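Local coordinates for D7 protein (Anopheles stephensi, PDB 3NHI) that binds and sequesters host mediators such as cysteinyl leukotrienes, and binds stable thromboxane A2 analogues, helping female mosquitoes to feed on vertebrate blood, at residues Thr85-Lys90 / Arg128-Gly133; Thr93-Ala98 / Leu117-Arg122. All blocks are in the same frame, centred on the assembly; numbering follows the deposited sequence.

Contact 1: Thr85-Lys90 / Arg128-Gly133. With EAH ((5S,7E,9E,11Z,14Z)-5-hydroxyicosa-7,9,11,14-tetraenoic acid), chain B.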
loop_
_atom_site.group_PDB
_atom_site.type_symbol
_atom_site.label_atom_id
_atom_site.label_comp_id
_atom_site.label_asym_id
_atom_site.label_seq_id
_atom_site.Cartn_x
_atom_site.Cartn_y
_atom_site.Cartn_z
ATOM N N THR A 85 -8.475 -14.737 -13.625
ATOM C CA THR A 85 -7.266 -15.541 -13.419
ATOM C C THR A 85 -7.320 -16.900 -14.110
ATOM O O THR A 85 -6.286 -17.455 -14.501
ATOM C CB THR A 85 -7.021 -15.813 -11.926
ATOM O OG1 THR A 85 -8.103 -16.595 -11.403
ATOM C CG2 THR A 85 -6.890 -14.521 -11.148
ATOM N N GLN A 86 -8.527 -17.444 -14.224
ATOM C CA GLN A 86 -8.724 -18.811 -14.709
ATOM C C GLN A 86 -7.991 -19.885 -13.895
ATOM O O GLN A 86 -7.754 -20.997 -14.375
ATOM C CB GLN A 86 -8.376 -18.893 -16.201
ATOM C CG GLN A 86 -9.383 -18.151 -17.084
ATOM C CD GLN A 86 -10.779 -18.730 -16.951
ATOM O OE1 GLN A 86 -11.739 -18.024 -16.636
ATOM N NE2 GLN A 86 -10.892 -20.032 -17.177
ATOM N N SER A 87 -7.668 -19.566 -12.646
ATOM C CA SER A 87 -7.061 -20.551 -11.751
ATOM C C SER A 87 -8.011 -21.733 -11.545
ATOM O O SER A 87 -9.232 -21.582 -11.617
ATOM C CB SER A 87 -6.692 -19.898 -10.417
ATOM O OG SER A 87 -5.624 -18.987 -10.610
ATOM N N LYS A 88 -7.447 -22.911 -11.304
ATOM C CA LYS A 88 -8.248 -24.131 -11.210
ATOM C C LYS A 88 -8.743 -24.386 -9.790
ATOM O O LYS A 88 -7.950 -24.416 -8.847
ATOM C CB LYS A 88 -7.433 -25.329 -11.692
ATOM C CG LYS A 88 -7.107 -25.291 -13.186
ATOM C CD LYS A 88 -6.313 -26.510 -13.621
ATOM C CE LYS A 88 -6.134 -26.562 -15.131
ATOM N NZ LYS A 88 -5.340 -25.420 -15.669
ATOM N N GLN A 89 -10.050 -24.596 -9.646
ATOM C CA GLN A 89 -10.669 -24.876 -8.345
ATOM C C GLN A 89 -9.975 -26.003 -7.572
ATOM O O GLN A 89 -9.778 -25.893 -6.360
ATOM C CB GLN A 89 -12.166 -25.191 -8.514
ATOM C CG GLN A 89 -12.863 -25.667 -7.236
ATOM C CD GLN A 89 -12.991 -24.576 -6.192
ATOM O OE1 GLN A 89 -13.757 -23.626 -6.366
ATOM N NE2 GLN A 89 -12.258 -24.714 -5.088
ATOM N N LYS A 90 -9.605 -27.074 -8.272
ATOM C CA LYS A 90 -8.920 -28.198 -7.643
ATOM C C LYS A 90 -7.635 -27.752 -6.937
ATOM O O LYS A 90 -7.386 -28.140 -5.786
ATOM C CB LYS A 90 -8.623 -29.294 -8.676
ATOM C CG LYS A 90 -7.874 -30.496 -8.118
ATOM C CD LYS A 90 -7.880 -31.665 -9.094
ATOM C CE LYS A 90 -7.180 -32.890 -8.507
ATOM N NZ LYS A 90 -5.699 -32.720 -8.404
ATOM N N ARG A 128 0.590 -16.564 -7.084
ATOM C CA ARG A 128 0.811 -15.372 -7.887
ATOM C C ARG A 128 -0.386 -15.037 -8.762
ATOM O O ARG A 128 -0.635 -13.860 -9.051
ATOM C CB ARG A 128 2.070 -15.508 -8.743
ATOM C CG ARG A 128 3.319 -15.633 -7.901
ATOM C CD ARG A 128 4.566 -15.770 -8.753
ATOM N NE ARG A 128 4.887 -14.513 -9.426
ATOM C CZ ARG A 128 5.969 -14.295 -10.166
ATOM N NH1 ARG A 128 6.865 -15.256 -10.354
ATOM N NH2 ARG A 128 6.152 -13.105 -10.718
ATOM N N GLN A 129 -1.151 -16.048 -9.175
ATOM C CA GLN A 129 -2.414 -15.801 -9.870
ATOM C C GLN A 129 -3.454 -15.238 -8.907
ATOM O O GLN A 129 -4.072 -14.208 -9.191
ATOM C CB GLN A 129 -2.941 -17.072 -10.537
ATOM C CG GLN A 129 -2.100 -17.527 -11.734
ATOM C CD GLN A 129 -2.010 -16.461 -12.821
ATOM O OE1 GLN A 129 -3.029 -15.986 -13.313
ATOM N NE2 GLN A 129 -0.792 -16.087 -13.195
ATOM N N LEU A 130 -3.616 -15.874 -7.746
ATOM C CA LEU A 130 -4.668 -15.465 -6.810
ATOM C C LEU A 130 -4.441 -14.077 -6.239
ATOM O O LEU A 130 -5.388 -13.303 -6.090
ATOM C CB LEU A 130 -4.822 -16.463 -5.657
ATOM C CG LEU A 130 -5.187 -17.884 -6.068
ATOM C CD1 LEU A 130 -5.494 -18.694 -4.821
ATOM C CD2 LEU A 130 -6.361 -17.911 -7.043
ATOM N N TYR A 131 -3.187 -13.769 -5.908
ATOM C CA TYR A 131 -2.849 -12.527 -5.217
ATOM C C TYR A 131 -2.141 -11.499 -6.101
ATOM O O TYR A 131 -1.404 -10.635 -5.609
ATOM C CB TYR A 131 -2.046 -12.821 -3.937
ATOM C CG TYR A 131 -2.866 -13.527 -2.872
ATOM C CD1 TYR A 131 -3.664 -12.803 -1.978
ATOM C CD2 TYR A 131 -2.866 -14.924 -2.767
ATOM C CE1 TYR A 131 -4.437 -13.455 -1.002
ATOM C CE2 TYR A 131 -3.631 -15.574 -1.798
ATOM C CZ TYR A 131 -4.408 -14.844 -0.920
ATOM O OH TYR A 131 -5.165 -15.495 0.025
ATOM N N HIS A 132 -2.379 -11.584 -7.407
ATOM C CA HIS A 132 -1.986 -10.516 -8.343
ATOM C C HIS A 132 -0.489 -10.243 -8.290
ATOM O O HIS A 132 -0.036 -9.092 -8.236
ATOM C CB HIS A 132 -2.828 -9.253 -8.090
ATOM C CG HIS A 132 -4.267 -9.559 -7.810
ATOM N ND1 HIS A 132 -5.052 -10.295 -8.675
ATOM C CD2 HIS A 132 -5.055 -9.249 -6.755
ATOM C CE1 HIS A 132 -6.263 -10.427 -8.161
ATOM N NE2 HIS A 132 -6.296 -9.788 -7.005
ATOM N N GLY A 133 0.266 -11.335 -8.300
ATOM C CA GLY A 133 1.718 -11.298 -8.184
ATOM C C GLY A 133 2.484 -11.499 -9.482
ATOM O O GLY A 133 3.676 -11.817 -9.448
HETATM O O1 EAH B . 2.125 -5.070 -11.411
HETATM C C1 EAH B . 2.966 -5.740 -10.758
HETATM O O2 EAH B . 4.156 -5.370 -10.608
HETATM C C2 EAH B . 2.514 -7.040 -10.123
HETATM C C3 EAH B . 3.711 -7.886 -9.682
HETATM C C4 EAH B . 4.065 -7.634 -8.218
HETATM C C5 EAH B . 5.274 -8.454 -7.820
HETATM O O3 EAH B . 4.921 -9.738 -7.743
HETATM C C6 EAH B . 5.810 -7.982 -6.470
HETATM C C7 EAH B . 6.925 -8.886 -5.968
HETATM C C8 EAH B . 6.438 -9.720 -4.802
HETATM C C9 EAH B . 7.434 -10.733 -4.475
HETATM C C10 EAH B . 6.959 -11.590 -3.572
HETATM C C11 EAH B . 7.990 -12.584 -3.285
HETATM C C12 EAH B . 7.803 -13.634 -2.482
HETATM C C13 EAH B . 6.507 -13.911 -1.756
HETATM C C14 EAH B . 6.614 -13.321 -0.366
HETATM C C15 EAH B . 6.188 -13.927 0.744
HETATM C C16 EAH B . 5.526 -15.283 0.755
HETATM C C17 EAH B . 4.021 -15.093 0.866
HETATM C C18 EAH B . 3.372 -15.115 -0.511
HETATM C C19 EAH B . 1.879 -15.368 -0.391
HETATM C C20 EAH B . 1.213 -15.296 -1.745
#
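Thr85 and Gln129 bring the two backbones together, their CA atoms 6.0 Å apart, where the end of helix 73-85 and the turn to helix 89-101 meet the last turn of helix 109-130. Gln86 leaves the helix with positive phi, and Lys88 takes the N-cap position of the next one. Thr85 lays its methyl CG2 3.4 Å from Gln129 O. Its chi1 of 63° sets OG1 between its own backbone N and carbonyl carbon, where OG1 accepts from Ser87 N in a nearly straight bond of 3.2 Å, an ST turn. Ser87 in turn rests OG on Gln129 CB at 3.3 Å, and the Leu130 methyl CD2 packs against the same oxygen. From the last turn of the helix Arg128 reaches forward past the helix end, gripping the one oxygen Gly133 O side-on with NE at 3.0 Å and NH2 at 3.1 Å. That oxygen lies in the guanidinium plane; NH2 meets it in the carbonyl plane, while NE stands well above that plane. The C5 hydroxyl of the bound hydroxyeicosatetraenoic acid, O3, donates to Gly133 O as well, at 3.0 Å. Three donors therefore converge on a single carbonyl, that of Gly133, a leukotriene C4-binding residue, and the arginine, which also makes a cation-pi contact with Trp39, probably polarises it and fixes its direction for the ligand hydroxyl.

Contact 2: Thr93-Ala98 / Leu117-Arg122; sequences TEYQKA and LPVHNR
Segments 93-98 of helix 89-101 and 117-122 of helix 109-130 run antiparallel, their axes 10.4 Å apart at closest approach with 168° between their directions, and Ala98 and Val119 are the nearest pair of CA atoms. These are neighbouring helices in the all-helical odorant-binding-protein fold, and the contact between them passes from an apolar patch to a polar, watered edge. Val119 supplies the apolar part by splitting its two methyls. CG1 comes to the edge of the Tyr95 ring, near its plane, 3.6 Å from CE1, and CG2 faces the last turn of the other helix, 3.9 Å from Ala98 O. Ala98 CB sits opposite the fork, about equally far from both methyls. Tyr95 holds CG anti to its N (chi1 -175°), which carries the ring toward helix 109-130; there its hydroxyl is hydrogen-bonded to that of Tyr116, and Phe123 meets the ring with planes at about 30°. The Tyr95 hydroxyl comes to about 4 Å (nearest atoms) from C20, the terminal methyl of the bound lipid, consistent with this helix pair lining the tail end of the pocket. One turn along, Arg122 extends its chain from CG to NE and crosses Glu94 at about a right angle. NH2 lies over the glutamate chain, 3.9 Å from CB, but the two charged groups make no salt bridge: Glu94 OE1 is well out of the guanidinium plane, and OE2 is paired with Lys90 instead. Two waters join the residues. One bridges the backbone Glu94 O and, weakly, Arg122 NH1; the other links the charged groups themselves, donating to Glu94 OE1 at 2.7 Å and accepting from Arg122 NH2 at 3.2 Å.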
loop_
_atom_site.group_PDB
_atom_site.type_symbol
_atom_site.label_atom_id
_atom_site.label_comp_id
_atom_site.label_asym_id
_atom_site.label_seq_id
_atom_site.Cartn_x
_atom_site.Cartn_y
_atom_site.Cartn_z
ATOM N N THR A 93 -8.328 -25.537 -3.789
ATOM C CA THR A 93 -8.649 -26.400 -2.654
ATOM C C THR A 93 -7.387 -27.024 -2.043
ATOM O O THR A 93 -7.246 -27.087 -0.818
ATOM C CB THR A 93 -9.643 -27.478 -3.106
ATOM O OG1 THR A 93 -10.922 -26.859 -3.271
ATOM C CG2 THR A 93 -9.751 -28.630 -2.099
ATOM N N GLU A 94 -6.472 -27.478 -2.901
ATOM C CA GLU A 94 -5.227 -28.071 -2.429
ATOM C C GLU A 94 -4.377 -27.041 -1.675
ATOM O O GLU A 94 -3.778 -27.363 -0.649
ATOM C CB GLU A 94 -4.444 -28.717 -3.588
ATOM C CG GLU A 94 -5.105 -29.994 -4.160
ATOM C CD GLU A 94 -4.656 -30.362 -5.578
ATOM O OE1 GLU A 94 -3.985 -29.559 -6.272
ATOM O OE2 GLU A 94 -5.015 -31.474 -6.021
ATOM N N TYR A 95 -4.356 -25.800 -2.165
ATOM C CA TYR A 95 -3.634 -24.707 -1.502
ATOM C C TYR A 95 -4.246 -24.403 -0.131
ATOM O O TYR A 95 -3.537 -24.325 0.871
ATOM C CB TYR A 95 -3.666 -23.489 -2.426
ATOM C CG TYR A 95 -2.888 -22.254 -2.023
ATOM C CD1 TYR A 95 -1.802 -22.294 -1.144
ATOM C CD2 TYR A 95 -3.238 -21.019 -2.578
ATOM C CE1 TYR A 95 -1.102 -21.120 -0.831
ATOM C CE2 TYR A 95 -2.553 -19.863 -2.262
ATOM C CZ TYR A 95 -1.498 -19.915 -1.388
ATOM O OH TYR A 95 -0.832 -18.743 -1.109
ATOM N N GLN A 96 -5.570 -24.261 -0.097
ATOM C CA GLN A 96 -6.315 -24.093 1.140
ATOM C C GLN A 96 -5.963 -25.194 2.151
ATOM O O GLN A 96 -5.690 -24.922 3.323
ATOM C CB GLN A 96 -7.819 -24.114 0.831
ATOM C CG GLN A 96 -8.724 -24.144 2.066
ATOM C CD GLN A 96 -10.169 -24.463 1.734
ATOM O OE1 GLN A 96 -10.467 -25.041 0.687
ATOM N NE2 GLN A 96 -11.078 -24.092 2.634
ATOM N N LYS A 97 -5.960 -26.441 1.685
ATOM C CA LYS A 97 -5.696 -27.571 2.560
ATOM C C LYS A 97 -4.265 -27.576 3.091
ATOM O O LYS A 97 -4.051 -27.817 4.271
ATOM C CB LYS A 97 -6.072 -28.888 1.878
ATOM C CG LYS A 97 -7.599 -29.069 1.842
ATOM C CD LYS A 97 -8.079 -30.103 0.822
ATOM C CE LYS A 97 -7.730 -31.519 1.227
ATOM N NZ LYS A 97 -8.394 -32.456 0.265
ATOM N N ALA A 98 -3.292 -27.259 2.232
ATOM C CA ALA A 98 -1.905 -27.141 2.676
ATOM C C ALA A 98 -1.745 -26.063 3.751
ATOM O O ALA A 98 -1.000 -26.245 4.724
ATOM C CB ALA A 98 -0.978 -26.874 1.490
ATOM N N LEU A 117 7.023 -22.156 3.913
ATOM C CA LEU A 117 7.965 -22.481 2.844
ATOM C C LEU A 117 7.559 -23.633 1.917
ATOM O O LEU A 117 7.559 -23.442 0.708
ATOM C CB LEU A 117 9.387 -22.684 3.393
ATOM C CG LEU A 117 10.496 -22.831 2.336
ATOM C CD1 LEU A 117 10.621 -21.599 1.436
ATOM C CD2 LEU A 117 11.835 -23.159 2.980
ATOM N N PRO A 118 7.180 -24.811 2.461
ATOM C CA PRO A 118 6.771 -25.864 1.520
ATOM C C PRO A 118 5.463 -25.562 0.788
ATOM O O PRO A 118 5.267 -26.003 -0.347
ATOM C CB PRO A 118 6.621 -27.106 2.412
ATOM C CG PRO A 118 6.437 -26.569 3.790
ATOM C CD PRO A 118 7.216 -25.295 3.854
ATOM N N VAL A 119 4.574 -24.815 1.435
ATOM C CA VAL A 119 3.331 -24.390 0.786
ATOM C C VAL A 119 3.655 -23.478 -0.399
ATOM O O VAL A 119 3.135 -23.664 -1.506
ATOM C CB VAL A 119 2.383 -23.676 1.780
ATOM C CG1 VAL A 119 1.068 -23.298 1.089
ATOM C CG2 VAL A 119 2.117 -24.565 2.997
ATOM N N HIS A 120 4.551 -22.523 -0.164
ATOM C CA HIS A 120 5.065 -21.654 -1.215
ATOM C C HIS A 120 5.707 -22.453 -2.341
ATOM O O HIS A 120 5.417 -22.225 -3.526
ATOM C CB HIS A 120 6.074 -20.671 -0.629
ATOM C CG HIS A 120 6.704 -19.780 -1.650
ATOM N ND1 HIS A 120 6.087 -18.644 -2.129
ATOM C CD2 HIS A 120 7.894 -19.863 -2.289
ATOM C CE1 HIS A 120 6.877 -18.062 -3.016
ATOM N NE2 HIS A 120 7.978 -18.783 -3.133
ATOM N N ASN A 121 6.567 -23.403 -1.985
ATOM C CA ASN A 121 7.269 -24.157 -3.019
ATOM C C ASN A 121 6.326 -24.978 -3.895
ATOM O O ASN A 121 6.578 -25.149 -5.087
ATOM C CB ASN A 121 8.397 -25.004 -2.425
ATOM C CG ASN A 121 9.612 -24.168 -2.052
ATOM O OD1 ASN A 121 9.972 -23.217 -2.749
ATOM N ND2 ASN A 121 10.248 -24.520 -0.948
ATOM N N ARG A 122 5.231 -25.451 -3.302
ATOM C CA ARG A 122 4.217 -26.211 -4.031
ATOM C C ARG A 122 3.282 -25.326 -4.863
ATOM O O ARG A 122 2.930 -25.682 -5.999
ATOM C CB ARG A 122 3.409 -27.075 -3.060
ATOM C CG ARG A 122 2.417 -27.989 -3.767
ATOM C CD ARG A 122 1.875 -29.069 -2.849
ATOM N NE ARG A 122 0.785 -29.772 -3.522
ATOM C CZ ARG A 122 -0.249 -30.351 -2.918
ATOM N NH1 ARG A 122 -0.349 -30.345 -1.600
ATOM N NH2 ARG A 122 -1.195 -30.926 -3.659
HETATM O O HOH W 1 -3.047 -29.977 -0.238
HETATM O O HOH W 2 -1.321 -29.684 -6.596
#

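In the fold
Both contacts bear on helix 109-130: contact 1 through the end of helix 73-85 and the turn before helix 89-101, contact 2 through helix 89-101 itself. Their centres lie 13 Å apart. Both are partly buried: Leu130 is the buried member of contact 1, while in contact 2 Tyr95 and Val119 are buried and Arg122 is exposed. They meet through Leu130, whose CD1 packs 3.9 Å from Tyr95 CD2. Neither has a direct hydrogen bond across its segments. In contact 1 the 128-133 segment carries its grip on Gly133 O to the lipid's hydroxyl, while its meeting with 85-90 is plain packing; contact 2 turns its charges to a hydrated edge and its tyrosine hydroxyl toward the lipid's tail.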